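Local coordinates for putative thioesterase (PDB 3HDU), which probably hydrolyses thioesters as a hot-dog-fold enzyme of the PaaI thioesterase group, on a substrate that is not established, at residues Ser67-Met72 with Thr137-Asp142; Leu76-Gly81 with Gly99-Met104. All blocks are in the same frame, centred on the assembly; numbering follows the deposited sequence.

Contact 1 (Ser67-Met72 with Thr137-Asp142)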
loop_
_atom_site.group_PDB
_atom_site.type_symbol
_atom_site.label_atom_id
_atom_site.label_comp_id
_atom_site.label_asym_id
_atom_site.label_seq_id
_atom_site.Cartn_x
_atom_site.Cartn_y
_atom_site.Cartn_z
ATOM N N SER A 67 5.926 -17.712 0.344
ATOM C CA SER A 67 4.646 -17.093 0.724
ATOM C C SER A 67 3.877 -17.966 1.724
ATOM O O SER A 67 3.276 -17.427 2.652
ATOM C CB SER A 67 3.772 -16.759 -0.502
ATOM O OG SER A 67 3.355 -17.915 -1.217
ATOM N N SER A 68 3.913 -19.293 1.542
ATOM C CA SER A 68 3.276 -20.238 2.485
ATOM C C SER A 68 3.956 -20.228 3.856
ATOM O O SER A 68 3.268 -20.168 4.872
ATOM C CB SER A 68 3.275 -21.662 1.943
ATOM O OG SER A 68 2.455 -21.749 0.798
ATOM N N ALA A 69 5.294 -20.280 3.870
ATOM C CA ALA A 69 6.088 -20.245 5.111
ATOM C C ALA A 69 5.820 -18.982 5.940
ATOM O O ALA A 69 5.672 -19.064 7.161
ATOM C CB ALA A 69 7.578 -20.358 4.804
ATOM N N ILE A 70 5.767 -17.830 5.264
ATOM C CA ILE A 70 5.453 -16.534 5.897
ATOM C C ILE A 70 4.024 -16.542 6.474
ATOM O O ILE A 70 3.814 -16.104 7.608
ATOM C CB ILE A 70 5.679 -15.337 4.905
ATOM C CG1 ILE A 70 7.185 -15.128 4.688
ATOM C CG2 ILE A 70 5.050 -14.041 5.420
ATOM C CD1 ILE A 70 7.545 -14.093 3.633
ATOM N N ASP A 71 3.072 -17.062 5.694
ATOM C CA ASP A 71 1.670 -17.177 6.107
ATOM C C ASP A 71 1.497 -18.101 7.320
ATOM O O ASP A 71 0.688 -17.807 8.206
ATOM C CB ASP A 71 0.799 -17.681 4.939
ATOM C CG ASP A 71 -0.700 -17.597 5.232
ATOM O OD1 ASP A 71 -1.147 -16.612 5.852
ATOM O OD2 ASP A 71 -1.441 -18.512 4.820
HETATM N N MSE A 72 2.236 -19.215 7.337
HETATM C CA MSE A 72 2.212 -20.170 8.455
HETATM C C MSE A 72 2.835 -19.581 9.719
HETATM O O MSE A 72 2.283 -19.757 10.809
HETATM C CB MSE A 72 2.930 -21.477 8.087
HETATM C CG MSE A 72 2.199 -22.328 7.053
HETATM SE SE MSE A 72 0.505 -23.033 7.686
HETATM C CE MSE A 72 1.136 -24.078 9.180
ATOM N N THR A 137 6.860 -10.195 9.401
ATOM C CA THR A 137 7.769 -11.351 9.315
ATOM C C THR A 137 9.059 -11.065 8.554
ATOM O O THR A 137 9.105 -10.179 7.705
ATOM C CB THR A 137 7.091 -12.567 8.653
ATOM O OG1 THR A 137 6.650 -12.214 7.339
ATOM C CG2 THR A 137 5.913 -13.033 9.478
ATOM N N GLU A 138 10.103 -11.818 8.895
ATOM C CA GLU A 138 11.396 -11.766 8.220
ATOM C C GLU A 138 11.787 -13.202 7.916
ATOM O O GLU A 138 11.843 -14.011 8.836
ATOM C CB GLU A 138 12.470 -11.138 9.104
ATOM C CG GLU A 138 12.205 -9.705 9.528
ATOM C CD GLU A 138 13.308 -9.135 10.410
ATOM O OE1 GLU A 138 14.389 -9.750 10.529
ATOM O OE2 GLU A 138 13.104 -8.050 10.990
ATOM N N LEU A 139 12.038 -13.511 6.642
ATOM C CA LEU A 139 12.441 -14.843 6.216
ATOM C C LEU A 139 13.889 -14.798 5.728
ATOM O O LEU A 139 14.227 -13.969 4.869
ATOM C CB LEU A 139 11.496 -15.367 5.139
ATOM C CG LEU A 139 11.638 -16.860 4.791
ATOM C CD1 LEU A 139 10.305 -17.480 4.378
ATOM C CD2 LEU A 139 12.689 -17.085 3.728
HETATM N N MSE A 140 14.714 -15.699 6.284
HETATM C CA MSE A 140 16.137 -15.813 5.921
HETATM C C MSE A 140 16.523 -17.255 5.617
HETATM O O MSE A 140 15.810 -18.184 5.972
HETATM C CB MSE A 140 17.081 -15.173 6.967
HETATM C CG MSE A 140 16.622 -15.216 8.410
HETATM SE SE MSE A 140 15.507 -13.679 8.832
HETATM C CE MSE A 140 14.681 -14.349 10.476
ATOM N N ASN A 141 17.663 -17.410 4.939
ATOM C CA ASN A 141 18.189 -18.719 4.498
ATOM C C ASN A 141 19.202 -19.336 5.490
ATOM O O ASN A 141 19.358 -18.824 6.605
ATOM C CB ASN A 141 18.755 -18.591 3.056
ATOM C CG ASN A 141 19.947 -17.630 2.935
ATOM O OD1 ASN A 141 20.591 -17.256 3.915
ATOM N ND2 ASN A 141 20.232 -17.227 1.708
ATOM N N ASP A 142 19.837 -20.451 5.090
ATOM C CA ASP A 142 20.934 -21.125 5.840
ATOM C C ASP A 142 22.002 -20.169 6.369
ATOM O O ASP A 142 22.440 -20.274 7.518
ATOM C CB ASP A 142 21.686 -22.104 4.911
ATOM C CG ASP A 142 20.955 -23.409 4.698
ATOM O OD1 ASP A 142 21.102 -24.298 5.565
ATOM O OD2 ASP A 142 20.298 -23.570 3.640
#

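Contact 2 (Leu76-Gly81 with Gly99-Met104)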
loop_
_atom_site.group_PDB
_atom_site.type_symbol
_atom_site.label_atom_id
_atom_site.label_comp_id
_atom_site.label_asym_id
_atom_site.label_seq_id
_atom_site.Cartn_x
_atom_site.Cartn_y
_atom_site.Cartn_z
ATOM N N LEU A 76 0.809 -18.696 13.325
ATOM C CA LEU A 76 1.254 -19.104 14.661
ATOM C C LEU A 76 1.437 -17.883 15.571
ATOM O O LEU A 76 1.063 -17.938 16.739
ATOM C CB LEU A 76 2.557 -19.909 14.579
ATOM C CG LEU A 76 3.179 -20.464 15.868
ATOM C CD1 LEU A 76 2.180 -21.284 16.656
ATOM C CD2 LEU A 76 4.409 -21.290 15.540
ATOM N N ALA A 77 2.026 -16.802 15.044
ATOM C CA ALA A 77 2.199 -15.547 15.801
ATOM C C ALA A 77 0.844 -14.927 16.169
ATOM O O ALA A 77 0.689 -14.393 17.274
ATOM C CB ALA A 77 3.049 -14.545 15.027
ATOM N N ALA A 78 -0.118 -15.001 15.237
ATOM C CA ALA A 78 -1.505 -14.546 15.455
ATOM C C ALA A 78 -2.140 -15.309 16.625
ATOM O O ALA A 78 -2.704 -14.688 17.525
ATOM C CB ALA A 78 -2.347 -14.721 14.186
ATOM N N PHE A 79 -2.014 -16.640 16.603
ATOM C CA PHE A 79 -2.497 -17.531 17.679
ATOM C C PHE A 79 -1.952 -17.152 19.065
ATOM O O PHE A 79 -2.713 -17.102 20.036
ATOM C CB PHE A 79 -2.146 -19.003 17.362
ATOM C CG PHE A 79 -2.357 -19.952 18.513
ATOM C CD1 PHE A 79 -3.627 -20.449 18.796
ATOM C CD2 PHE A 79 -1.277 -20.351 19.319
ATOM C CE1 PHE A 79 -3.827 -21.330 19.871
ATOM C CE2 PHE A 79 -1.465 -21.229 20.399
ATOM C CZ PHE A 79 -2.745 -21.723 20.674
HETATM N N MSE A 80 -0.639 -16.911 19.141
HETATM C CA MSE A 80 0.031 -16.536 20.404
HETATM C C MSE A 80 -0.422 -15.184 20.955
HETATM O O MSE A 80 -0.417 -14.986 22.173
HETATM C CB MSE A 80 1.561 -16.559 20.262
HETATM C CG MSE A 80 2.131 -17.932 19.969
HETATM SE SE MSE A 80 1.842 -19.207 21.389
HETATM C CE MSE A 80 2.169 -20.790 20.373
ATOM N N GLY A 81 -0.803 -14.272 20.060
ATOM C CA GLY A 81 -1.343 -12.975 20.437
ATOM C C GLY A 81 -2.747 -13.120 21.000
ATOM O O GLY A 81 -3.022 -12.620 22.089
ATOM N N GLY A 99 -8.404 -22.975 15.018
ATOM C CA GLY A 99 -9.159 -23.351 13.821
ATOM C C GLY A 99 -9.974 -22.236 13.185
ATOM O O GLY A 99 -10.396 -22.381 12.037
ATOM N N ARG A 100 -10.222 -21.150 13.924
ATOM C CA ARG A 100 -10.944 -19.978 13.409
ATOM C C ARG A 100 -10.019 -18.911 12.788
ATOM O O ARG A 100 -10.517 -17.980 12.145
ATOM C CB ARG A 100 -11.844 -19.374 14.499
ATOM C CG ARG A 100 -12.923 -20.352 14.972
ATOM C CD ARG A 100 -14.000 -19.693 15.832
ATOM N NE ARG A 100 -13.472 -19.123 17.072
ATOM N N LEU A 101 -8.696 -19.044 12.965
ATOM C CA LEU A 101 -7.723 -18.104 12.373
ATOM C C LEU A 101 -7.687 -18.246 10.846
ATOM O O LEU A 101 -7.500 -19.349 10.326
ATOM C CB LEU A 101 -6.307 -18.296 12.950
ATOM C CG LEU A 101 -6.077 -17.813 14.386
ATOM C CD1 LEU A 101 -4.734 -18.280 14.914
ATOM C CD2 LEU A 101 -6.177 -16.292 14.469
ATOM N N SER A 102 -7.890 -17.126 10.150
ATOM C CA SER A 102 -7.893 -17.072 8.681
ATOM C C SER A 102 -7.134 -15.837 8.215
ATOM O O SER A 102 -7.255 -14.776 8.828
ATOM C CB SER A 102 -9.330 -17.031 8.160
ATOM O OG SER A 102 -9.362 -17.127 6.751
ATOM N N THR A 103 -6.354 -15.983 7.141
ATOM C CA THR A 103 -5.577 -14.877 6.573
ATOM C C THR A 103 -6.531 -13.897 5.883
ATOM O O THR A 103 -7.376 -14.323 5.100
ATOM C CB THR A 103 -4.535 -15.360 5.506
ATOM O OG1 THR A 103 -3.823 -16.506 5.981
ATOM C CG2 THR A 103 -3.537 -14.255 5.177
HETATM N N MSE A 104 -6.409 -12.610 6.210
HETATM C CA MSE A 104 -7.183 -11.538 5.572
HETATM C C MSE A 104 -6.371 -10.877 4.449
HETATM O O MSE A 104 -6.910 -10.624 3.365
HETATM C CB MSE A 104 -7.604 -10.476 6.590
HETATM C CG MSE A 104 -8.380 -9.317 5.972
HETATM SE SE MSE A 104 -9.194 -8.174 7.261
HETATM C CE MSE A 104 -10.172 -6.993 6.032
#

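Contact 1 (Ser67-Met72 with Thr137-Asp142)
Ile70 and Leu139 make the apolar part of this contact, with Ala69 beside them. Leu139 reaches the helix through a single methyl: its CD1 lies 3.9 Å from CG1 of Ile70, and the same CD1 is 4.0 Å from CB of Ala69, so one branch bridges two consecutive helix residues. With CG swung anti to the backbone N (chi1 -169°), Leu139 carries CD1 up to the helix. The pairing belongs to the hot-dog fold, in which a long central helix, here 58-85, is wrapped by an antiparallel sheet. Helix 67-72 and strand 137-141 run at 135° to one another, their axes 9.2 Å apart at closest approach.

The second kind of meeting is polar against apolar. CG2 of Ile70 comes to 3.1 Å from OG1 of Thr137, a close methyl-to-hydroxyl approach and not a hydrogen bond. That oxygen instead makes a weak hydrogen bond to Gly150 O on the adjoining strand 146-156, so a buried polar atom has a partner within the sheet. Around the apolar cluster, Val152 and Val108 also touch Ile70, and Phe119 touches Ala69. Elsewhere on this helix turn, Ser67 OG hydrogen-bonds to Ser67 OG of the second subunit.

Contact 2 (Leu76-Gly81 with Gly99-Met104)
Phe79 and Leu101 mark the closest backbone approach here, their CA atoms 7.5 Å apart, where helix 76-81 passes the start of one of the two outermost strands within this chain, 101-110. In this hot-dog fold the two elements follow one another along the chain with only the short helix 91-97 between them. The chain runs extended through 101-103 and turns a corner at Met104, and backbone hydrogen bonds of Ser102 with Ile155 and of Met104 with Ser153 tie it to strand 146-156.

All the side-chain contact from the strand comes from Leu101, which points at the helix and divides its two methyls between consecutive residues. CD2 touches CB of Ala78 at 4.1 Å. The other branch is pressed closer to the helix backbone: CD1 lies 3.6 Å from N of Phe79 and equally near its CA. With CG anti to the backbone N (chi1 169°), the Phe79 side chain leaves CB against Leu101 and reaches on to Val16 of helix 7-22. Leu156 of strand 146-156 also packs on Leu101, as does Met60 of the second subunit. On the Phe79 side chain itself, it is CB that meets Leu101 CD1, at 3.6 Å.

Overall arrangement
Both contacts are buried and press helix 58-85 against the same antiparallel sheet, with centres about 16 Å apart. Contact 1 uses the interior strand 132-141 and buries 196 Å², against 112 Å² for contact 2, which reaches the strand at one margin of the sheet within this chain. Along the chain, contact 2 is nested inside the loop closed by contact 1. Their chemistry differs: in contact 2 the side chains that meet are all apolar, whereas contact 1 also sets a threonine hydroxyl against a methyl. A probable hydrogen bond joins them, Asp71 OD1 to Thr103 OG1 at 2.7 Å, and the second subunit touches both.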